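Local coordinates for protein LST4 (Kluyveromyces lactis, PDB 4ZY8) that is probably involved in extracellular amino acid uptake and required for protein trafficking from the Golgi to the plasma membrane, represented here by its N-terminal longin domain, at residues Q29-H34 / I150-V155; I98-T103 / K162-L167; D122-T127 / L156-R161. All coordinates share one frame; numbering follows the deposited sequence.

Interaction 1. Residues Q29-H34 / I150-V155; sequences QVVLDH and IEVAAV
Val152, on the first turn of helix 150-166, meets Val31 and Leu32 at a corner in the edge strand 29-35, an example of a helix residue packing against two successive residues made accessible by a beta bulge. Near the start of the helix, Glu151 turns to another neighbour, forming a salt bridge with Lys134. Val152 then carries the whole contact, its two methyls shared between two partners. CG1, anti to the backbone N (chi1 173°), lies alongside Leu32 CD1 at 3.6 Å, the two side chains running antiparallel as they pass. CG2 faces Val31 more loosely, with 4.2 Å to Val31 CG1. Both strand residues point toward the helix because Val31 and Leu32 form a classic beta bulge opposite Ile15; in a regular strand, successive side chains would alternate between the two faces. Trp144 touches both Leu32 and Val152, extending the apolar patch. One turn on, Val155 leaves residues 29-34 aside and packs on Ile15. With only methyl groups meeting across it, the contact has no directional bond to set the rotation of the helix; it depends on shape and on the burial of aliphatic surface.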
loop_
_atom_site.group_PDB
_atom_site.type_symbol
_atom_site.label_atom_id
_atom_site.label_comp_id
_atom_site.label_asym_id
_atom_site.label_seq_id
_atom_site.Cartn_x
_atom_site.Cartn_y
_atom_site.Cartn_z
ATOM N N GLN A 29 11.927 -5.205 -0.605
ATOM C CA GLN A 29 11.980 -4.978 -2.033
ATOM C C GLN A 29 10.817 -4.077 -2.516
ATOM O O GLN A 29 9.695 -4.327 -2.173
ATOM C CB GLN A 29 11.873 -6.318 -2.723
ATOM C CG GLN A 29 12.316 -6.328 -4.161
ATOM C CD GLN A 29 11.542 -7.297 -5.032
ATOM O OE1 GLN A 29 10.482 -7.781 -4.659
ATOM N NE2 GLN A 29 12.072 -7.575 -6.208
ATOM N N VAL A 30 11.095 -3.051 -3.313
ATOM C CA VAL A 30 10.040 -2.242 -3.904
ATOM C C VAL A 30 9.596 -2.804 -5.255
ATOM O O VAL A 30 10.391 -2.913 -6.192
ATOM C CB VAL A 30 10.490 -0.795 -4.070
ATOM C CG1 VAL A 30 9.402 0.022 -4.746
ATOM C CG2 VAL A 30 10.819 -0.198 -2.709
ATOM N N VAL A 31 8.309 -3.132 -5.346
ATOM C CA VAL A 31 7.713 -3.772 -6.517
ATOM C C VAL A 31 7.165 -2.715 -7.473
ATOM O O VAL A 31 7.272 -2.834 -8.701
ATOM C CB VAL A 31 6.578 -4.729 -6.103
ATOM C CG1 VAL A 31 5.832 -5.259 -7.330
ATOM C CG2 VAL A 31 7.143 -5.885 -5.275
ATOM N N LEU A 32 6.529 -1.702 -6.898
ATOM C CA LEU A 32 6.009 -0.584 -7.676
ATOM C C LEU A 32 6.208 0.695 -6.884
ATOM O O LEU A 32 5.994 0.717 -5.674
ATOM C CB LEU A 32 4.525 -0.782 -8.018
ATOM C CG LEU A 32 3.838 0.390 -8.740
ATOM C CD1 LEU A 32 2.830 -0.122 -9.749
ATOM C CD2 LEU A 32 3.131 1.294 -7.757
ATOM N N ASP A 33 6.591 1.749 -7.553
ATOM C CA ASP A 33 6.630 3.046 -6.963
ATOM C C ASP A 33 6.162 4.026 -7.984
ATOM O O ASP A 33 6.842 4.297 -8.926
ATOM C CB ASP A 33 8.027 3.362 -6.519
ATOM C CG ASP A 33 8.127 4.671 -5.825
ATOM O OD1 ASP A 33 7.126 5.384 -5.703
ATOM O OD2 ASP A 33 9.227 4.997 -5.401
ATOM N N HIS A 34 4.971 4.539 -7.789
ATOM C CA HIS A 34 4.306 5.359 -8.780
ATOM C C HIS A 34 3.826 6.659 -8.170
ATOM O O HIS A 34 2.967 6.660 -7.276
ATOM C CB HIS A 34 3.126 4.587 -9.400
ATOM C CG HIS A 34 2.295 5.401 -10.350
ATOM N ND1 HIS A 34 1.392 6.355 -9.921
ATOM C CD2 HIS A 34 2.222 5.392 -11.697
ATOM C CE1 HIS A 34 0.799 6.899 -10.967
ATOM N NE2 HIS A 34 1.285 6.336 -12.064
ATOM N N ILE A 150 -0.176 -8.062 -15.115
ATOM C CA ILE A 150 -1.496 -7.435 -15.081
ATOM C C ILE A 150 -2.011 -7.243 -13.645
ATOM O O ILE A 150 -2.748 -6.295 -13.382
ATOM C CB ILE A 150 -2.531 -8.214 -15.927
ATOM C CG1 ILE A 150 -2.869 -9.567 -15.314
ATOM C CG2 ILE A 150 -2.021 -8.349 -17.370
ATOM C CD1 ILE A 150 -4.084 -10.214 -15.946
ATOM N N GLU A 151 -1.608 -8.123 -12.727
ATOM C CA GLU A 151 -2.094 -8.038 -11.343
ATOM C C GLU A 151 -1.592 -6.757 -10.672
ATOM O O GLU A 151 -2.350 -6.084 -9.987
ATOM C CB GLU A 151 -1.668 -9.267 -10.524
ATOM C CG GLU A 151 -2.393 -10.560 -10.915
ATOM C CD GLU A 151 -1.702 -11.308 -12.055
ATOM O OE1 GLU A 151 -0.833 -10.709 -12.723
ATOM O OE2 GLU A 151 -1.997 -12.505 -12.260
ATOM N N VAL A 152 -0.327 -6.399 -10.888
ATOM C CA VAL A 152 0.195 -5.148 -10.350
ATOM C C VAL A 152 -0.441 -3.926 -11.037
ATOM O O VAL A 152 -0.759 -2.925 -10.380
ATOM C CB VAL A 152 1.735 -5.067 -10.482
ATOM C CG1 VAL A 152 2.238 -3.684 -10.084
ATOM C CG2 VAL A 152 2.389 -6.130 -9.615
ATOM N N ALA A 153 -0.609 -3.995 -12.357
ATOM C CA ALA A 153 -1.258 -2.909 -13.068
ATOM C C ALA A 153 -2.707 -2.726 -12.594
ATOM O O ALA A 153 -3.190 -1.593 -12.497
ATOM C CB ALA A 153 -1.231 -3.152 -14.568
ATOM N N ALA A 154 -3.401 -3.829 -12.315
ATOM C CA ALA A 154 -4.782 -3.751 -11.836
ATOM C C ALA A 154 -4.863 -2.984 -10.503
ATOM O O ALA A 154 -5.811 -2.220 -10.281
ATOM C CB ALA A 154 -5.380 -5.149 -11.679
ATOM N N VAL A 155 -3.887 -3.201 -9.618
ATOM C CA VAL A 155 -3.843 -2.462 -8.354
ATOM C C VAL A 155 -3.636 -0.954 -8.571
ATOM O O VAL A 155 -4.301 -0.118 -7.937
ATOM C CB VAL A 155 -2.766 -3.006 -7.423
ATOM C CG1 VAL A 155 -2.649 -2.106 -6.175
ATOM C CG2 VAL A 155 -3.132 -4.461 -7.015
#

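Interaction 2. Residues I98-T103 / K162-L167; sequences ISCCVT and KIIPLL
This is an apolar helix-on-sheet contact in the buried core, where the last turns of helix 150-166 lie over strand 95-103, the middle strand of a five-stranded antiparallel sheet. It illustrates how a single well-placed methyl can serve two strand positions. Cys100 and Val102, two residues apart on the strand, both direct their side chains toward the helix, and the tip of Ile164 reaches them both: its CD1 is 3.9 Å from Cys100 SG and 4.3 Å from Val102 CG1. The reach depends on a fold in the isoleucine chain. Its CA-CB bond does not aim at the strand, but the second torsion (chi2 -55°) bends CD1 out of the extended form and brings it up against the sheet. Cys100 answers with its sulfur anti to the backbone N (chi1 -173°), which carries SG out over the helix-facing side. Farther along, Leu167 follows as a looser neighbour, CD1 lying 4.7 Å from Val102 CG1. Phe11 touches Cys100, Val102 and Ile164 alike and so closes the cluster, while Phe159, a little earlier on the same helix, also packs on Cys100.

Alternation along the strand sends Ser99 and Cys101 to the opposite face: Cys101 packs on Ile79 and Leu81, and Ser99 OG is hydrogen-bonded to Thr83 OG1. On the helix, a kink accompanies Pro165, whose nitrogen makes no bond to the preceding turn. Beyond the proline, Leu167 N donates to Ile164 O at 2.9 Å, a tighter i to i-3 closure, beside weak bonds to Ile163 O. Helices 150-166 and 114-134 on one face of an antiparallel sheet of strand order 2-1-5-4-3, with helix 47-55, which touches Val30, on the other, make up the architecture of the longin domain.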
loop_
_atom_site.group_PDB
_atom_site.type_symbol
_atom_site.label_atom_id
_atom_site.label_comp_id
_atom_site.label_asym_id
_atom_site.label_seq_id
_atom_site.Cartn_x
_atom_site.Cartn_y
_atom_site.Cartn_z
ATOM N N ILE A 98 0.812 -2.525 0.648
ATOM C CA ILE A 98 0.284 -1.595 -0.338
ATOM C C ILE A 98 0.135 -0.262 0.375
ATOM O O ILE A 98 -0.722 -0.126 1.256
ATOM C CB ILE A 98 -1.065 -2.062 -0.907
ATOM C CG1 ILE A 98 -0.925 -3.480 -1.467
ATOM C CG2 ILE A 98 -1.576 -1.065 -1.959
ATOM C CD1 ILE A 98 -2.189 -4.078 -1.908
ATOM N N SER A 99 0.991 0.701 0.038
ATOM C CA SER A 99 1.031 1.974 0.771
ATOM C C SER A 99 0.787 3.170 -0.132
ATOM O O SER A 99 1.279 3.226 -1.261
ATOM C CB SER A 99 2.388 2.166 1.471
ATOM O OG SER A 99 2.732 1.086 2.316
ATOM N N CYS A 100 0.124 4.183 0.396
ATOM C CA CYS A 100 -0.191 5.336 -0.413
ATOM C C CYS A 100 0.052 6.639 0.342
ATOM O O CYS A 100 -0.380 6.782 1.485
ATOM C CB CYS A 100 -1.643 5.255 -0.893
ATOM S SG CYS A 100 -2.109 6.557 -2.086
ATOM N N CYS A 101 0.766 7.571 -0.292
ATOM C CA CYS A 101 0.956 8.915 0.263
ATOM C C CYS A 101 -0.024 9.890 -0.373
ATOM O O CYS A 101 -0.145 9.933 -1.591
ATOM C CB CYS A 101 2.383 9.429 0.027
ATOM S SG CYS A 101 3.704 8.297 0.468
ATOM N N VAL A 102 -0.677 10.687 0.440
ATOM C CA VAL A 102 -1.478 11.800 -0.007
ATOM C C VAL A 102 -1.251 13.005 0.905
ATOM O O VAL A 102 -0.708 12.878 1.964
ATOM C CB VAL A 102 -2.983 11.465 -0.031
ATOM C CG1 VAL A 102 -3.306 10.484 -1.124
ATOM C CG2 VAL A 102 -3.450 10.936 1.304
ATOM N N THR A 103 -1.700 14.167 0.474
ATOM C CA THR A 103 -1.638 15.383 1.273
ATOM C C THR A 103 -2.395 15.219 2.592
ATOM O O THR A 103 -3.479 14.633 2.606
ATOM C CB THR A 103 -2.255 16.557 0.501
ATOM O OG1 THR A 103 -1.664 16.633 -0.805
ATOM C CG2 THR A 103 -2.042 17.854 1.253
ATOM N N LYS A 162 -10.527 4.438 -8.646
ATOM C CA LYS A 162 -11.458 4.321 -7.552
ATOM C C LYS A 162 -11.040 4.985 -6.269
ATOM O O LYS A 162 -11.736 5.797 -5.762
ATOM C CB LYS A 162 -11.765 2.878 -7.287
ATOM C CG LYS A 162 -12.481 2.202 -8.419
ATOM C CD LYS A 162 -12.184 0.744 -8.383
ATOM N N ILE A 163 -9.904 4.640 -5.740
ATOM C CA ILE A 163 -9.542 5.187 -4.451
ATOM C C ILE A 163 -9.235 6.695 -4.485
ATOM O O ILE A 163 -9.853 7.481 -3.756
ATOM C CB ILE A 163 -8.330 4.426 -3.878
ATOM C CG1 ILE A 163 -8.726 2.962 -3.624
ATOM C CG2 ILE A 163 -7.799 5.153 -2.627
ATOM C CD1 ILE A 163 -7.570 2.040 -3.252
ATOM N N ILE A 164 -8.295 7.104 -5.336
ATOM C CA ILE A 164 -7.838 8.486 -5.311
ATOM C C ILE A 164 -8.956 9.454 -5.727
ATOM O O ILE A 164 -9.120 10.485 -5.074
ATOM C CB ILE A 164 -6.558 8.691 -6.200
ATOM C CG1 ILE A 164 -5.382 7.825 -5.689
ATOM C CG2 ILE A 164 -6.169 10.130 -6.249
ATOM C CD1 ILE A 164 -5.015 8.026 -4.191
ATOM N N PRO A 165 -9.765 9.109 -6.755
ATOM C CA PRO A 165 -10.894 10.007 -7.070
ATOM C C PRO A 165 -11.840 10.287 -5.904
ATOM O O PRO A 165 -12.343 11.410 -5.798
ATOM C CB PRO A 165 -11.637 9.263 -8.191
ATOM C CG PRO A 165 -10.550 8.506 -8.906
ATOM C CD PRO A 165 -9.613 8.057 -7.786
ATOM N N LEU A 166 -12.078 9.288 -5.060
ATOM C CA LEU A 166 -12.943 9.457 -3.886
ATOM C C LEU A 166 -12.355 10.424 -2.862
ATOM O O LEU A 166 -13.077 11.040 -2.084
ATOM C CB LEU A 166 -13.180 8.117 -3.199
ATOM C CG LEU A 166 -14.048 7.084 -3.911
ATOM C CD1 LEU A 166 -14.304 5.917 -2.967
ATOM C CD2 LEU A 166 -15.335 7.671 -4.439
ATOM N N LEU A 167 -11.034 10.537 -2.851
ATOM C CA LEU A 167 -10.350 11.404 -1.906
ATOM C C LEU A 167 -10.103 12.754 -2.560
ATOM O O LEU A 167 -9.403 13.599 -2.018
ATOM C CB LEU A 167 -9.036 10.773 -1.476
ATOM C CG LEU A 167 -9.135 9.335 -0.977
ATOM C CD1 LEU A 167 -7.723 8.844 -0.645
ATOM C CD2 LEU A 167 -10.075 9.213 0.217
#

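Interaction 3. Residues D122-T127 / L156-R161; sequences DQCENT and LQTFQR
Cys124 faces Thr158 and Phe159 where helix 114-134 runs beside helix 150-166, and its sulfur does all the close touching from its own side. With SG anti to the carbonyl carbon (chi1 -66°), the sulfur leaves its helix toward the neighbour and comes within 3.7 Å of Thr158 CG2. The threonine is turned to match: OG1 lies anti to the carbonyl carbon (chi1 -74°), which leaves CG2 anti to the backbone N and turned to the sulfur, while OG1 makes a weak hydrogen bond back to Ala154 O within its own helix. Cys124 SG also approaches the Phe159 ring obliquely, 4.2 Å from CE2 and 5.3 Å from the ring centroid, in a sulfur-aromatic contact. Such pairing of two helices that share one face of the sheet belongs to the longin fold. Beneath the pair, the Phe159 ring reaches the sheet and touches Ile98, Phe82 and Leu13. On helix 114-134, Gln123 O is gripped twice by Thr127, by N and by OG1. The bond from Thr127 OG1 to Gln123 O is 3.0 Å long, its donor lying 42° out of the plane of the Gln123 carbonyl, and it commits the polar branch of Thr127 to its own backbone.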
loop_
_atom_site.group_PDB
_atom_site.type_symbol
_atom_site.label_atom_id
_atom_site.label_comp_id
_atom_site.label_asym_id
_atom_site.label_seq_id
_atom_site.Cartn_x
_atom_site.Cartn_y
_atom_site.Cartn_z
ATOM N N ASP A 122 -9.030 -4.407 -0.053
ATOM C CA ASP A 122 -9.273 -5.839 -0.022
ATOM C C ASP A 122 -9.141 -6.439 -1.406
ATOM O O ASP A 122 -8.523 -7.442 -1.545
ATOM C CB ASP A 122 -10.650 -6.234 0.494
ATOM C CG ASP A 122 -10.902 -5.861 1.930
ATOM O OD1 ASP A 122 -9.984 -5.835 2.757
ATOM O OD2 ASP A 122 -12.067 -5.607 2.239
ATOM N N GLN A 123 -9.748 -5.818 -2.409
ATOM C CA GLN A 123 -9.646 -6.325 -3.781
ATOM C C GLN A 123 -8.167 -6.305 -4.216
ATOM O O GLN A 123 -7.676 -7.274 -4.789
ATOM C CB GLN A 123 -10.473 -5.478 -4.763
ATOM C CG GLN A 123 -11.920 -5.189 -4.352
ATOM C CD GLN A 123 -12.681 -4.418 -5.444
ATOM O OE1 GLN A 123 -12.078 -3.719 -6.268
ATOM N NE2 GLN A 123 -13.994 -4.468 -5.392
ATOM N N CYS A 124 -7.459 -5.217 -3.908
ATOM C CA CYS A 124 -6.016 -5.125 -4.250
ATOM C C CYS A 124 -5.205 -6.249 -3.608
ATOM O O CYS A 124 -4.344 -6.868 -4.259
ATOM C CB CYS A 124 -5.448 -3.776 -3.825
ATOM S SG CYS A 124 -6.162 -2.369 -4.754
ATOM N N GLU A 125 -5.481 -6.507 -2.331
ATOM C CA GLU A 125 -4.856 -7.611 -1.610
ATOM C C GLU A 125 -5.182 -8.953 -2.285
ATOM O O GLU A 125 -4.275 -9.736 -2.519
ATOM C CB GLU A 125 -5.285 -7.614 -0.129
ATOM C CG GLU A 125 -4.806 -8.823 0.664
ATOM C CD GLU A 125 -5.294 -8.807 2.120
ATOM O OE1 GLU A 125 -5.470 -7.709 2.688
ATOM O OE2 GLU A 125 -5.517 -9.900 2.687
ATOM N N ASN A 126 -6.454 -9.217 -2.612
ATOM C CA ASN A 126 -6.818 -10.442 -3.358
ATOM C C ASN A 126 -6.054 -10.594 -4.669
ATOM O O ASN A 126 -5.710 -11.702 -5.077
ATOM C CB ASN A 126 -8.314 -10.474 -3.765
ATOM C CG ASN A 126 -9.254 -10.592 -2.580
ATOM O OD1 ASN A 126 -8.862 -11.056 -1.508
ATOM N ND2 ASN A 126 -10.528 -10.227 -2.796
ATOM N N THR A 127 -5.842 -9.473 -5.353
ATOM C CA THR A 127 -5.229 -9.502 -6.683
ATOM C C THR A 127 -3.753 -9.933 -6.622
ATOM O O THR A 127 -3.293 -10.793 -7.395
ATOM C CB THR A 127 -5.367 -8.132 -7.364
ATOM O OG1 THR A 127 -6.759 -7.855 -7.580
ATOM C CG2 THR A 127 -4.645 -8.118 -8.727
ATOM N N LEU A 156 -2.707 -0.605 -9.454
ATOM C CA LEU A 156 -2.484 0.804 -9.790
ATOM C C LEU A 156 -3.769 1.417 -10.332
ATOM O O LEU A 156 -4.136 2.546 -10.001
ATOM C CB LEU A 156 -1.342 0.946 -10.822
ATOM C CG LEU A 156 -1.029 2.347 -11.362
ATOM C CD1 LEU A 156 -0.764 3.350 -10.233
ATOM C CD2 LEU A 156 0.192 2.277 -12.330
ATOM N N GLN A 157 -4.441 0.679 -11.169
ATOM C CA GLN A 157 -5.642 1.161 -11.762
ATOM C C GLN A 157 -6.774 1.354 -10.762
ATOM O O GLN A 157 -7.499 2.284 -10.834
ATOM C CB GLN A 157 -6.057 0.294 -12.908
ATOM C CG GLN A 157 -7.138 0.911 -13.735
ATOM C CD GLN A 157 -7.594 0.016 -14.854
ATOM O OE1 GLN A 157 -6.787 -0.517 -15.590
ATOM N NE2 GLN A 157 -8.877 -0.153 -14.976
ATOM N N THR A 158 -6.868 0.479 -9.794
ATOM C CA THR A 158 -7.847 0.655 -8.714
ATOM C C THR A 158 -7.591 1.939 -7.924
ATOM O O THR A 158 -8.538 2.608 -7.510
ATOM C CB THR A 158 -7.868 -0.584 -7.771
ATOM O OG1 THR A 158 -8.523 -1.649 -8.465
ATOM C CG2 THR A 158 -8.686 -0.313 -6.521
ATOM N N PHE A 159 -6.324 2.292 -7.707
ATOM C CA PHE A 159 -6.011 3.565 -7.060
ATOM C C PHE A 159 -6.352 4.763 -7.956
ATOM O O PHE A 159 -6.931 5.743 -7.500
ATOM C CB PHE A 159 -4.529 3.602 -6.647
ATOM C CG PHE A 159 -4.291 3.021 -5.285
ATOM C CD1 PHE A 159 -4.180 3.853 -4.170
ATOM C CD2 PHE A 159 -4.240 1.642 -5.105
ATOM C CE1 PHE A 159 -3.971 3.320 -2.889
ATOM C CE2 PHE A 159 -4.036 1.088 -3.809
ATOM C CZ PHE A 159 -3.888 1.946 -2.716
ATOM N N GLN A 160 -5.995 4.669 -9.231
ATOM C CA GLN A 160 -6.222 5.764 -10.175
ATOM C C GLN A 160 -7.701 6.026 -10.403
ATOM O O GLN A 160 -8.135 7.168 -10.454
ATOM C CB GLN A 160 -5.563 5.427 -11.503
ATOM C CG GLN A 160 -4.044 5.540 -11.465
ATOM C CD GLN A 160 -3.399 4.871 -12.669
ATOM O OE1 GLN A 160 -3.918 3.875 -13.187
ATOM N NE2 GLN A 160 -2.274 5.418 -13.126
ATOM N N ARG A 161 -8.471 4.952 -10.510
ATOM C CA ARG A 161 -9.872 5.066 -10.909
ATOM C C ARG A 161 -10.870 5.050 -9.753
ATOM O O ARG A 161 -11.931 5.662 -9.858
ATOM C CB ARG A 161 -10.218 3.930 -11.881
#

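Overall arrangement
Helix 150-166 takes part in all three contacts, meeting a bulged edge strand in interaction 1, the neighbouring helix 114-134 in interaction 3 and the central strand in interaction 2. All are apolar and lie in the interior, although interaction 3 includes one partly exposed residue, Thr158. Their chemistry shifts with position: purely aliphatic at the sheet edge, sulfur with aliphatic groups over the middle strand, sulfur with methyl and aromatic ring between the helices. Interactions 1 and 3 touch directly through Val155 CG1 and Cys124 SG (3.8 Å). Interaction 3 continues into interaction 2 along the helix backbone, with a probable hydrogen bond from Ile164 N to Phe159 O at the wider pi-type turn.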